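Hypothetical protein MTH938 (Methanothermobacter thermautotrophicus, PDB 1IHN) is of unknown function but folds into a single compact alpha/beta domain of the DUF498/DUF598 family, built on a mixed five-stranded beta sheet. Local coordinates at residues S5-G10 / L86-A91; V12-R17 / I23-D28; K93-E98 / V105-H110. All coordinates share one frame; numbering follows the deposited sequence.

Contact 1 (S5-G10 / L86-A91); sequences SDCRFG and LPTCEA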
ATOM      1  N   SER A   5       3.674  -9.154  -9.068  1.00 38.78           N
ATOM      2  CA  SER A   5       4.062  -9.598 -10.402  1.00 38.05           C
ATOM      3  C   SER A   5       3.224  -8.956 -11.496  1.00 39.28           C
ATOM      4  O   SER A   5       3.283  -9.361 -12.655  1.00 41.24           O
ATOM      5  CB  SER A   5       3.959 -11.124 -10.500  1.00 38.74           C
ATOM      6  OG  SER A   5       2.658 -11.570 -10.157  1.00 46.69           O
ATOM      7  N   ASP A   6       2.442  -7.949 -11.129  1.00 40.09           N
ATOM      8  CA  ASP A   6       1.614  -7.263 -12.104  1.00 40.43           C
ATOM      9  C   ASP A   6       0.930  -6.029 -11.535  1.00 41.63           C
ATOM     10  O   ASP A   6       0.421  -6.036 -10.412  1.00 40.02           O
ATOM     11  CB  ASP A   6       0.559  -8.213 -12.673  1.00 42.11           C
ATOM     12  CG  ASP A   6      -0.263  -7.569 -13.771  1.00 49.73           C
ATOM     13  OD1 ASP A   6      -1.457  -7.279 -13.535  1.00 49.23           O
ATOM     14  OD2 ASP A   6       0.294  -7.341 -14.867  1.00 44.94           O
ATOM     15  N   CYS A   7       0.937  -4.967 -12.330  1.00 42.58           N
ATOM     16  CA  CYS A   7       0.316  -3.708 -11.956  1.00 46.04           C
ATOM     17  C   CYS A   7      -0.367  -3.145 -13.190  1.00 46.42           C
ATOM     18  O   CYS A   7       0.186  -3.183 -14.288  1.00 49.05           O
ATOM     19  CB  CYS A   7       1.368  -2.716 -11.449  1.00 47.46           C
ATOM     20  SG  CYS A   7       0.692  -1.117 -10.877  1.00 46.81           S
ATOM     21  N   ARG A   8      -1.577  -2.640 -12.997  1.00 46.54           N
ATOM     22  CA  ARG A   8      -2.370  -2.047 -14.068  1.00 48.44           C
ATOM     23  C   ARG A   8      -3.539  -1.359 -13.383  1.00 50.23           C
ATOM     24  O   ARG A   8      -3.822  -1.644 -12.218  1.00 47.20           O
ATOM     25  CB  ARG A   8      -2.877  -3.127 -15.023  1.00 50.78           C
ATOM     26  CG  ARG A   8      -3.693  -4.214 -14.349  1.00 55.28           C
ATOM     27  CD  ARG A   8      -4.019  -5.331 -15.323  1.00 59.92           C
ATOM     28  NE  ARG A   8      -2.812  -5.906 -15.912  1.00 65.78           N
ATOM     29  CZ  ARG A   8      -2.808  -6.958 -16.727  1.00 69.91           C
ATOM     30  NH1 ARG A   8      -3.947  -7.553 -17.052  1.00 73.73           N
ATOM     31  NH2 ARG A   8      -1.664  -7.416 -17.217  1.00 64.38           N
ATOM     32  N   PHE A   9      -4.219  -0.455 -14.082  1.00 50.31           N
ATOM     33  CA  PHE A   9      -5.339   0.233 -13.457  1.00 49.49           C
ATOM     34  C   PHE A   9      -6.323  -0.781 -12.902  1.00 43.72           C
ATOM     35  O   PHE A   9      -6.646  -1.764 -13.562  1.00 44.00           O
ATOM     36  CB  PHE A   9      -6.078   1.136 -14.446  1.00 47.51           C
ATOM     37  CG  PHE A   9      -7.142   1.979 -13.799  1.00 47.02           C
ATOM     38  CD1 PHE A   9      -6.811   3.178 -13.171  1.00 47.90           C
ATOM     39  CD2 PHE A   9      -8.466   1.554 -13.774  1.00 43.61           C
ATOM     40  CE1 PHE A   9      -7.787   3.944 -12.525  1.00 48.46           C
ATOM     41  CE2 PHE A   9      -9.447   2.307 -13.133  1.00 47.23           C
ATOM     42  CZ  PHE A   9      -9.108   3.505 -12.506  1.00 49.06           C
ATOM     43  N   GLY A  10      -6.781  -0.537 -11.679  1.00 42.50           N
ATOM     44  CA  GLY A  10      -7.748  -1.420 -11.052  1.00 35.51           C
ATOM     45  C   GLY A  10      -7.267  -2.796 -10.643  1.00 34.33           C
ATOM     46  O   GLY A  10      -8.069  -3.598 -10.160  1.00 39.77           O
ATOM     47  N   LEU A  86       4.472   6.596  -3.589  1.00 37.14           N
ATOM     48  CA  LEU A  86       4.819   6.534  -5.003  1.00 38.89           C
ATOM     49  C   LEU A  86       3.630   6.056  -5.822  1.00 39.11           C
ATOM     50  O   LEU A  86       2.727   5.403  -5.294  1.00 38.41           O
ATOM     51  CB  LEU A  86       5.977   5.551  -5.219  1.00 34.11           C
ATOM     52  CG  LEU A  86       7.337   5.883  -4.605  1.00 40.78           C
ATOM     53  CD1 LEU A  86       8.237   4.664  -4.648  1.00 39.30           C
ATOM     54  CD2 LEU A  86       7.967   7.046  -5.365  1.00 42.87           C
ATOM     55  N   PRO A  87       3.600   6.396  -7.121  1.00 37.85           N
ATOM     56  CA  PRO A  87       2.481   5.937  -7.942  1.00 36.29           C
ATOM     57  C   PRO A  87       2.524   4.422  -7.780  1.00 38.61           C
ATOM     58  O   PRO A  87       3.607   3.844  -7.699  1.00 39.58           O
ATOM     59  CB  PRO A  87       2.876   6.393  -9.343  1.00 41.79           C
ATOM     60  CG  PRO A  87       3.629   7.661  -9.074  1.00 34.86           C
ATOM     61  CD  PRO A  87       4.498   7.275  -7.894  1.00 38.83           C
ATOM     62  N   THR A  88       1.363   3.786  -7.726  1.00 37.61           N
ATOM     63  CA  THR A  88       1.287   2.347  -7.507  1.00 35.56           C
ATOM     64  C   THR A  88       2.228   1.459  -8.318  1.00 36.28           C
ATOM     65  O   THR A  88       2.950   0.643  -7.745  1.00 32.28           O
ATOM     66  CB  THR A  88      -0.162   1.850  -7.676  1.00 31.05           C
ATOM     67  OG1 THR A  88      -0.999   2.548  -6.747  1.00 32.30           O
ATOM     68  CG2 THR A  88      -0.266   0.366  -7.386  1.00 31.46           C
ATOM     69  N   CYS A  89       2.239   1.600  -9.637  1.00 37.30           N
ATOM     70  CA  CYS A  89       3.112   0.746 -10.429  1.00 39.65           C
ATOM     71  C   CYS A  89       4.598   0.981 -10.139  1.00 36.59           C
ATOM     72  O   CYS A  89       5.435   0.129 -10.430  1.00 37.02           O
ATOM     73  CB  CYS A  89       2.790   0.889 -11.919  1.00 43.49           C
ATOM     74  SG  CYS A  89       1.150   0.204 -12.365  1.00 59.96           S
ATOM     75  N   GLU A  90       4.923   2.131  -9.556  1.00 33.41           N
ATOM     76  CA  GLU A  90       6.308   2.425  -9.178  1.00 35.69           C
ATOM     77  C   GLU A  90       6.505   1.921  -7.748  1.00 32.20           C
ATOM     78  O   GLU A  90       7.604   1.546  -7.343  1.00 36.31           O
ATOM     79  CB  GLU A  90       6.583   3.931  -9.224  1.00 39.73           C
ATOM     80  CG  GLU A  90       6.935   4.463 -10.605  1.00 53.84           C
ATOM     81  CD  GLU A  90       7.041   5.980 -10.644  1.00 62.29           C
ATOM     82  OE1 GLU A  90       7.776   6.560  -9.811  1.00 59.25           O
ATOM     83  OE2 GLU A  90       6.391   6.591 -11.520  1.00 63.26           O
ATOM     84  N   ALA A  91       5.419   1.909  -6.987  1.00 29.10           N
ATOM     85  CA  ALA A  91       5.461   1.461  -5.604  1.00 29.70           C
ATOM     86  C   ALA A  91       5.739  -0.030  -5.482  1.00 25.71           C
ATOM     87  O   ALA A  91       6.499  -0.449  -4.606  1.00 26.08           O
ATOM     88  CB  ALA A  91       4.148   1.808  -4.901  1.00 27.05           C
TER
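C7, on strand 4-8, and C89, in the first turn of helix 88-100, bring their CA atoms to 5.5 Å, close enough for a disulfide between strand and helix. C7 SG and C89 SG are bonded at 2.0 Å with a chi3 of -90°, near the unstrained value for a disulfide. The two cysteines reach the bond differently: C7 holds its sulfur anti to the backbone N (chi1 -177°), whereas C89 turns its sulfur beside its own backbone N (chi1 -68°). T88 adds a methyl group, its CG2 lying 3.9 Å from C7 SG, while its hydroxyl OG1 is hydrogen-bonded to H110 O. On the far side of the strand, R8 NH2 and D6 OD2 form a salt bridge of 3.1 Å whose hydrogen bond is weak. The crosslink ties residues 82 positions apart and probably stabilises the fold by restricting the unfolded chain. P87 occupies the N-cap position, and its carbonyl accepts from both E90 N and A91 N. Strand 4-8 is an outer strand of the three-stranded antiparallel sheet, paired with strand 11-14 through T13, and C7 also touches I92, one turn further along the helix.

Contact 2 (V12-R17 / I23-D28); sequences VTYRGR and IVVHVD
Y14 and V25 meet from opposite directions between two strands, 11-14 and 23-25, that belong to different sheets; residues 12-15 and 23-28 run in directions 21° apart. Y14 swings its ring anti to the backbone N (chi1 180°), which carries the phenol end across to V25. There V25 CG1 lies 3.5 Å from both Y14 CZ and Y14 OH, with CE1 and CE2 of the same ring a little farther off. The methyl approaches the phenol end obliquely. V12 and I23 repeat the pairing two residues back along each strand: the terminal CD1 of I23 comes to 4.2 Å from V12 CG2.

Beyond Y14 the chain reverses in a type I' turn from Y14 to R17, closed by Y14 N to R17 O at 2.9 Å and R17 N to Y14 O at 3.1 Å. R15, in the turn, lays its CG 3.4 Å above one face of the Y14 ring, offset toward the rim. Its chain then bends at chi3 and takes the guanidinium toward D28, but R15 NH1 is hydrogen-bonded to G29 O instead, and D28 OD1 accepts from S30 N.

F4 sets its ring at about 50° to that of Y14, and the Y14 hydroxyl is hydrogen-bonded to Y95 OH. The two segments are therefore joined by van der Waals contact at a buried apolar interface, while Y14 OH, R15 NH1 and D28 OD1 find their partners in neighbouring residues.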
ATOM      1  N   VAL A  12      -3.641  -5.352  -9.190  1.00 33.52           N
ATOM      2  CA  VAL A  12      -2.254  -5.676  -8.874  1.00 33.96           C
ATOM      3  C   VAL A  12      -2.222  -7.156  -8.521  1.00 32.78           C
ATOM      4  O   VAL A  12      -3.228  -7.714  -8.073  1.00 29.75           O
ATOM      5  CB  VAL A  12      -1.700  -4.860  -7.674  1.00 31.91           C
ATOM      6  CG1 VAL A  12      -1.515  -3.410  -8.072  1.00 33.42           C
ATOM      7  CG2 VAL A  12      -2.636  -4.973  -6.478  1.00 30.06           C
ATOM      8  N   THR A  13      -1.079  -7.793  -8.745  1.00 30.45           N
ATOM      9  CA  THR A  13      -0.930  -9.206  -8.436  1.00 29.22           C
ATOM     10  C   THR A  13       0.190  -9.378  -7.417  1.00 30.87           C
ATOM     11  O   THR A  13       1.317  -8.942  -7.633  1.00 31.34           O
ATOM     12  CB  THR A  13      -0.606 -10.027  -9.699  1.00 34.87           C
ATOM     13  OG1 THR A  13      -1.697  -9.934 -10.623  1.00 35.74           O
ATOM     14  CG2 THR A  13      -0.371 -11.489  -9.344  1.00 25.40           C
ATOM     15  N   TYR A  14      -0.136 -10.012  -6.297  1.00 29.06           N
ATOM     16  CA  TYR A  14       0.834 -10.232  -5.240  1.00 26.85           C
ATOM     17  C   TYR A  14       0.819 -11.700  -4.848  1.00 29.02           C
ATOM     18  O   TYR A  14      -0.229 -12.253  -4.522  1.00 29.61           O
ATOM     19  CB  TYR A  14       0.483  -9.368  -4.026  1.00 19.98           C
ATOM     20  CG  TYR A  14       1.440  -9.538  -2.871  1.00 25.30           C
ATOM     21  CD1 TYR A  14       2.738  -9.025  -2.932  1.00 24.42           C
ATOM     22  CD2 TYR A  14       1.054 -10.219  -1.720  1.00 23.12           C
ATOM     23  CE1 TYR A  14       3.626  -9.183  -1.874  1.00 23.89           C
ATOM     24  CE2 TYR A  14       1.937 -10.381  -0.649  1.00 19.02           C
ATOM     25  CZ  TYR A  14       3.219  -9.863  -0.732  1.00 28.11           C
ATOM     26  OH  TYR A  14       4.092 -10.009   0.326  1.00 24.69           O
ATOM     27  N   ARG A  15       1.990 -12.323  -4.885  1.00 33.59           N
ATOM     28  CA  ARG A  15       2.132 -13.733  -4.544  1.00 35.25           C
ATOM     29  C   ARG A  15       1.206 -14.624  -5.365  1.00 37.53           C
ATOM     30  O   ARG A  15       0.585 -15.550  -4.845  1.00 38.12           O
ATOM     31  CB  ARG A  15       1.896 -13.946  -3.048  1.00 34.38           C
ATOM     32  CG  ARG A  15       2.916 -13.223  -2.181  1.00 35.98           C
ATOM     33  CD  ARG A  15       2.735 -13.545  -0.705  1.00 41.90           C
ATOM     34  NE  ARG A  15       3.146 -14.906  -0.387  1.00 40.25           N
ATOM     35  CZ  ARG A  15       3.079 -15.446   0.824  1.00 43.58           C
ATOM     36  NH1 ARG A  15       2.611 -14.744   1.850  1.00 36.98           N
ATOM     37  NH2 ARG A  15       3.490 -16.691   1.012  1.00 43.22           N
ATOM     38  N   GLY A  16       1.112 -14.321  -6.655  1.00 37.21           N
ATOM     39  CA  GLY A  16       0.296 -15.119  -7.552  1.00 37.54           C
ATOM     40  C   GLY A  16      -1.191 -14.853  -7.540  1.00 36.44           C
ATOM     41  O   GLY A  16      -1.936 -15.477  -8.297  1.00 35.14           O
ATOM     42  N   ARG A  17      -1.642 -13.939  -6.691  1.00 38.28           N
ATOM     43  CA  ARG A  17      -3.063 -13.647  -6.641  1.00 33.13           C
ATOM     44  C   ARG A  17      -3.367 -12.217  -7.038  1.00 35.08           C
ATOM     45  O   ARG A  17      -2.701 -11.277  -6.597  1.00 32.59           O
ATOM     46  CB  ARG A  17      -3.626 -13.925  -5.252  1.00 33.30           C
ATOM     47  CG  ARG A  17      -5.074 -13.477  -5.095  1.00 39.58           C
ATOM     48  CD  ARG A  17      -5.638 -13.893  -3.754  1.00 43.51           C
ATOM     49  NE  ARG A  17      -6.911 -13.241  -3.471  1.00 35.10           N
ATOM     50  CZ  ARG A  17      -7.586 -13.401  -2.338  1.00 43.35           C
ATOM     51  NH1 ARG A  17      -7.104 -14.196  -1.391  1.00 36.13           N
ATOM     52  NH2 ARG A  17      -8.737 -12.763  -2.151  1.00 37.87           N
ATOM     53  N   ILE A  23      -5.459  -2.858  -1.185  1.00 26.61           N
ATOM     54  CA  ILE A  23      -4.995  -3.821  -0.200  1.00 25.14           C
ATOM     55  C   ILE A  23      -3.856  -3.333   0.671  1.00 24.41           C
ATOM     56  O   ILE A  23      -3.165  -2.358   0.357  1.00 21.57           O
ATOM     57  CB  ILE A  23      -4.513  -5.138  -0.867  1.00 19.10           C
ATOM     58  CG1 ILE A  23      -3.345  -4.845  -1.814  1.00 25.52           C
ATOM     59  CG2 ILE A  23      -5.667  -5.796  -1.632  1.00 20.00           C
ATOM     60  CD1 ILE A  23      -2.659  -6.091  -2.378  1.00 25.53           C
ATOM     61  N   VAL A  24      -3.678  -4.047   1.772  1.00 22.60           N
ATOM     62  CA  VAL A  24      -2.616  -3.791   2.726  1.00 24.34           C
ATOM     63  C   VAL A  24      -1.738  -5.046   2.718  1.00 29.30           C
ATOM     64  O   VAL A  24      -2.232  -6.157   2.937  1.00 20.73           O
ATOM     65  CB  VAL A  24      -3.168  -3.607   4.157  1.00 26.42           C
ATOM     66  CG1 VAL A  24      -2.013  -3.483   5.151  1.00 20.78           C
ATOM     67  CG2 VAL A  24      -4.070  -2.378   4.219  1.00 23.12           C
ATOM     68  N   VAL A  25      -0.451  -4.873   2.437  1.00 30.72           N
ATOM     69  CA  VAL A  25       0.477  -5.995   2.450  1.00 30.79           C
ATOM     70  C   VAL A  25       1.261  -5.913   3.765  1.00 29.31           C
ATOM     71  O   VAL A  25       1.984  -4.947   4.022  1.00 25.70           O
ATOM     72  CB  VAL A  25       1.440  -5.949   1.240  1.00 31.34           C
ATOM     73  CG1 VAL A  25       2.408  -7.119   1.297  1.00 24.09           C
ATOM     74  CG2 VAL A  25       0.641  -6.016  -0.055  1.00 33.02           C
ATOM     75  N   HIS A  26       1.087  -6.929   4.602  1.00 26.25           N
ATOM     76  CA  HIS A  26       1.738  -6.997   5.901  1.00 21.89           C
ATOM     77  C   HIS A  26       3.181  -7.508   5.810  1.00 25.14           C
ATOM     78  O   HIS A  26       3.572  -8.138   4.828  1.00 25.55           O
ATOM     79  CB  HIS A  26       0.892  -7.883   6.818  1.00 21.29           C
ATOM     80  CG  HIS A  26      -0.502  -7.369   7.016  1.00 18.57           C
ATOM     81  ND1 HIS A  26      -0.837  -6.493   8.026  1.00 18.71           N
ATOM     82  CD2 HIS A  26      -1.625  -7.532   6.276  1.00 27.10           C
ATOM     83  CE1 HIS A  26      -2.101  -6.137   7.899  1.00 24.62           C
ATOM     84  NE2 HIS A  26      -2.604  -6.751   6.843  1.00 22.37           N
ATOM     85  N   VAL A  27       3.967  -7.224   6.842  1.00 25.78           N
ATOM     86  CA  VAL A  27       5.367  -7.629   6.886  1.00 31.37           C
ATOM     87  C   VAL A  27       5.589  -9.113   6.611  1.00 32.46           C
ATOM     88  O   VAL A  27       6.561  -9.487   5.958  1.00 33.95           O
ATOM     89  CB  VAL A  27       5.989  -7.271   8.255  1.00 40.63           C
ATOM     90  CG1 VAL A  27       7.349  -7.937   8.414  1.00 44.98           C
ATOM     91  CG2 VAL A  27       6.129  -5.759   8.372  1.00 37.48           C
ATOM     92  N   ASP A  28       4.684  -9.954   7.097  1.00 31.08           N
ATOM     93  CA  ASP A  28       4.804 -11.398   6.911  1.00 34.71           C
ATOM     94  C   ASP A  28       4.277 -11.939   5.575  1.00 37.71           C
ATOM     95  O   ASP A  28       4.271 -13.153   5.356  1.00 37.33           O
ATOM     96  CB  ASP A  28       4.095 -12.121   8.059  1.00 39.60           C
ATOM     97  CG  ASP A  28       2.627 -11.753   8.159  1.00 44.25           C
ATOM     98  OD1 ASP A  28       2.114 -11.079   7.238  1.00 37.17           O
ATOM     99  OD2 ASP A  28       1.986 -12.145   9.157  1.00 54.87           O
TER

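Contact 3 (K93-E98 / V105-H110); sequences KRYNEE and VAAIIH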
ATOM      1  N   LYS A  93       7.368  -1.905  -7.561  1.00 32.30           N
ATOM      2  CA  LYS A  93       8.735  -2.195  -7.968  1.00 29.90           C
ATOM      3  C   LYS A  93       9.639  -1.977  -6.767  1.00 29.90           C
ATOM      4  O   LYS A  93      10.519  -2.791  -6.482  1.00 28.38           O
ATOM      5  CB  LYS A  93       9.180  -1.265  -9.103  1.00 33.32           C
ATOM      6  CG  LYS A  93       8.516  -1.526 -10.445  1.00 33.61           C
ATOM      7  CD  LYS A  93       9.133  -0.645 -11.523  1.00 45.52           C
ATOM      8  CE  LYS A  93       8.431  -0.819 -12.865  1.00 55.88           C
ATOM      9  NZ  LYS A  93       9.013   0.070 -13.918  1.00 57.12           N
ATOM     10  N   ARG A  94       9.412  -0.864  -6.075  1.00 31.80           N
ATOM     11  CA  ARG A  94      10.190  -0.498  -4.900  1.00 29.37           C
ATOM     12  C   ARG A  94       9.997  -1.528  -3.793  1.00 34.66           C
ATOM     13  O   ARG A  94      10.936  -1.851  -3.062  1.00 36.25           O
ATOM     14  CB  ARG A  94       9.764   0.887  -4.404  1.00 32.52           C
ATOM     15  CG  ARG A  94      10.543   1.397  -3.199  1.00 35.95           C
ATOM     16  CD  ARG A  94      12.007   1.661  -3.546  1.00 43.64           C
ATOM     17  NE  ARG A  94      12.152   2.777  -4.477  1.00 46.31           N
ATOM     18  CZ  ARG A  94      12.137   4.058  -4.121  1.00 48.68           C
ATOM     19  NH1 ARG A  94      11.993   4.400  -2.846  1.00 38.65           N
ATOM     20  NH2 ARG A  94      12.254   5.001  -5.045  1.00 51.26           N
ATOM     21  N   TYR A  95       8.770  -2.029  -3.666  1.00 34.20           N
ATOM     22  CA  TYR A  95       8.456  -3.033  -2.659  1.00 30.96           C
ATOM     23  C   TYR A  95       9.231  -4.306  -2.968  1.00 32.49           C
ATOM     24  O   TYR A  95       9.860  -4.894  -2.080  1.00 29.52           O
ATOM     25  CB  TYR A  95       6.957  -3.358  -2.657  1.00 24.68           C
ATOM     26  CG  TYR A  95       6.612  -4.547  -1.781  1.00 27.61           C
ATOM     27  CD1 TYR A  95       6.275  -4.384  -0.438  1.00 28.14           C
ATOM     28  CD2 TYR A  95       6.675  -5.845  -2.288  1.00 27.58           C
ATOM     29  CE1 TYR A  95       6.011  -5.491   0.379  1.00 29.29           C
ATOM     30  CE2 TYR A  95       6.417  -6.952  -1.485  1.00 18.93           C
ATOM     31  CZ  TYR A  95       6.090  -6.772  -0.157  1.00 26.64           C
ATOM     32  OH  TYR A  95       5.864  -7.881   0.627  1.00 29.66           O
ATOM     33  N   ASN A  96       9.173  -4.738  -4.227  1.00 29.58           N
ATOM     34  CA  ASN A  96       9.874  -5.950  -4.633  1.00 33.21           C
ATOM     35  C   ASN A  96      11.358  -5.789  -4.352  1.00 36.60           C
ATOM     36  O   ASN A  96      12.026  -6.738  -3.941  1.00 39.97           O
ATOM     37  CB  ASN A  96       9.639  -6.257  -6.121  1.00 28.16           C
ATOM     38  CG  ASN A  96       8.244  -6.817  -6.396  1.00 32.30           C
ATOM     39  OD1 ASN A  96       7.587  -7.369  -5.502  1.00 30.78           O
ATOM     40  ND2 ASN A  96       7.794  -6.696  -7.640  1.00 28.22           N
ATOM     41  N   GLU A  97      11.863  -4.575  -4.557  1.00 38.97           N
ATOM     42  CA  GLU A  97      13.269  -4.271  -4.310  1.00 42.26           C
ATOM     43  C   GLU A  97      13.664  -4.577  -2.878  1.00 41.24           C
ATOM     44  O   GLU A  97      14.556  -5.381  -2.626  1.00 46.46           O
ATOM     45  CB  GLU A  97      13.550  -2.794  -4.572  1.00 43.90           C
ATOM     46  CG  GLU A  97      14.081  -2.467  -5.944  1.00 52.90           C
ATOM     47  CD  GLU A  97      14.325  -0.982  -6.104  1.00 54.77           C
ATOM     48  OE1 GLU A  97      15.018  -0.403  -5.241  1.00 52.64           O
ATOM     49  OE2 GLU A  97      13.825  -0.396  -7.086  1.00 57.55           O
ATOM     50  N   GLU A  98      12.997  -3.909  -1.944  1.00 42.95           N
ATOM     51  CA  GLU A  98      13.274  -4.077  -0.524  1.00 42.58           C
ATOM     52  C   GLU A  98      12.969  -5.481  -0.016  1.00 41.58           C
ATOM     53  O   GLU A  98      13.744  -6.048   0.755  1.00 43.72           O
ATOM     54  CB  GLU A  98      12.494  -3.029   0.268  1.00 42.05           C
ATOM     55  CG  GLU A  98      13.051  -1.625   0.098  1.00 43.55           C
ATOM     56  CD  GLU A  98      12.043  -0.543   0.420  1.00 54.61           C
ATOM     57  OE1 GLU A  98      11.266  -0.718   1.382  1.00 60.05           O
ATOM     58  OE2 GLU A  98      12.034   0.492  -0.281  1.00 57.88           O
ATOM     59  N   VAL A 105       9.292  -5.156   4.958  1.00 39.28           N
ATOM     60  CA  VAL A 105       8.507  -4.155   4.246  1.00 36.54           C
ATOM     61  C   VAL A 105       7.011  -4.432   4.302  1.00 32.85           C
ATOM     62  O   VAL A 105       6.575  -5.580   4.304  1.00 29.13           O
ATOM     63  CB  VAL A 105       8.924  -4.077   2.759  1.00 40.08           C
ATOM     64  CG1 VAL A 105       8.323  -2.835   2.109  1.00 33.12           C
ATOM     65  CG2 VAL A 105      10.433  -4.071   2.645  1.00 42.96           C
ATOM     66  N   ALA A 106       6.235  -3.357   4.346  1.00 36.49           N
ATOM     67  CA  ALA A 106       4.786  -3.434   4.374  1.00 34.27           C
ATOM     68  C   ALA A 106       4.293  -2.372   3.401  1.00 32.83           C
ATOM     69  O   ALA A 106       5.005  -1.409   3.113  1.00 30.07           O
ATOM     70  CB  ALA A 106       4.270  -3.153   5.774  1.00 31.94           C
ATOM     71  N   ALA A 107       3.081  -2.541   2.890  1.00 28.62           N
ATOM     72  CA  ALA A 107       2.552  -1.570   1.948  1.00 27.48           C
ATOM     73  C   ALA A 107       1.040  -1.458   1.949  1.00 25.79           C
ATOM     74  O   ALA A 107       0.327  -2.355   2.396  1.00 28.73           O
ATOM     75  CB  ALA A 107       3.040  -1.905   0.533  1.00 23.23           C
ATOM     76  N   ILE A 108       0.569  -0.318   1.463  1.00 22.16           N
ATOM     77  CA  ILE A 108      -0.849  -0.049   1.314  1.00 21.90           C
ATOM     78  C   ILE A 108      -0.907   0.397  -0.138  1.00 25.81           C
ATOM     79  O   ILE A 108      -0.288   1.391  -0.518  1.00 24.22           O
ATOM     80  CB  ILE A 108      -1.343   1.094   2.231  1.00 24.08           C
ATOM     81  CG1 ILE A 108      -1.146   0.709   3.701  1.00 19.33           C
ATOM     82  CG2 ILE A 108      -2.808   1.380   1.937  1.00 16.28           C
ATOM     83  CD1 ILE A 108      -1.710   1.708   4.699  1.00 32.57           C
ATOM     84  N   ILE A 109      -1.634  -0.363  -0.947  1.00 25.48           N
ATOM     85  CA  ILE A 109      -1.748  -0.095  -2.368  1.00 28.29           C
ATOM     86  C   ILE A 109      -3.132   0.355  -2.804  1.00 27.18           C
ATOM     87  O   ILE A 109      -4.138  -0.257  -2.446  1.00 29.16           O
ATOM     88  CB  ILE A 109      -1.393  -1.358  -3.184  1.00 32.45           C
ATOM     89  CG1 ILE A 109       0.004  -1.861  -2.800  1.00 21.91           C
ATOM     90  CG2 ILE A 109      -1.520  -1.065  -4.676  1.00 28.55           C
ATOM     91  CD1 ILE A 109       1.145  -0.951  -3.214  1.00 28.27           C
ATOM     92  N   HIS A 110      -3.165   1.426  -3.590  1.00 29.75           N
ATOM     93  CA  HIS A 110      -4.406   1.963  -4.141  1.00 32.54           C
ATOM     94  C   HIS A 110      -4.366   1.552  -5.613  1.00 35.80           C
ATOM     95  O   HIS A 110      -3.450   1.940  -6.344  1.00 33.34           O
ATOM     96  CB  HIS A 110      -4.421   3.488  -3.997  1.00 34.85           C
ATOM     97  CG  HIS A 110      -5.666   4.141  -4.516  1.00 40.26           C
ATOM     98  ND1 HIS A 110      -6.930   3.740  -4.143  1.00 35.34           N
ATOM     99  CD2 HIS A 110      -5.835   5.203  -5.340  1.00 40.95           C
ATOM    100  CE1 HIS A 110      -7.826   4.529  -4.712  1.00 33.83           C
ATOM    101  NE2 HIS A 110      -7.188   5.424  -5.443  1.00 40.55           N
TER
HETATM  102  O   HOH W   1       5.984  -7.898   3.322  1.00 38.58           O
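Y95 and E98, on helix 88-100, pack onto V105 and A107 of strand 105-109; the axis of residues 93-98 runs nearly antiparallel to the strand, at 165°, and 8.9 Å from it at closest approach.

Apolar contact dominates. The Y95 side chain slides past V105 in the opposite direction, bringing CD1 to 3.6 Å from V105 CG1, and the same ring atom lies 4.2 Å from A107 CB. V105 fits between the tyrosine and the glutamate: its CG1 serves the ring, and its CG2 sits 3.3 Å from E98 CB, a tight approach. The E98 chain crosses V105 at about a right angle, so that its OE1 rests beside both valine methyls while being hydrogen-bonded to S64 OG.

The polar link is made by water. One molecule stands 2.7 Å from Y95 OH and donates to V105 O at 2.6 Å. With CG anti to the backbone N (chi1 171°), the Y95 ring is carried toward the strand and its hydroxyl meets the water. N96 OD1 lies in the plane of the Y95 ring at its edge and accepts from F4 N; the F4 ring meets Y95 edge-to-face.

A phenylalanine in place of Y95 would lack the hydroxyl and would probably leave both the water and the Y14 hydroxyl short of a partner.

I66 of strand 64-68 touches Y95, E98 and V105, so the helix covers two adjacent strands. Strands 84-86 and 105-109 are parallel, with strand 64-68 between them, and helix 88-100 joins them as a beta-alpha-beta crossover over one face of the mixed sheet.

How the contacts relate
The three contacts lie close together, with centres 9 Å (contacts 2 and 3), 10 Å (1 and 3) and 12 Å (1 and 2) apart. Along the chain, contact 2 falls wholly between the two segments of contact 1, and contact 3 follows both. Contacts 1 and 2 share the three-stranded antiparallel sheet through neighbouring strands 4-8 and 11-14; contacts 1 and 3 share helix 88-100. Contacts 2 and 3 meet in the five-stranded sheet, where strands 23-25 and 105-109 are antiparallel neighbours and V25 N lies 2.6 Å from A107 O. Together they fasten the small sheet and the helix to one face of the larger sheet, so that segments from the N-terminal and C-terminal parts of the chain share one core.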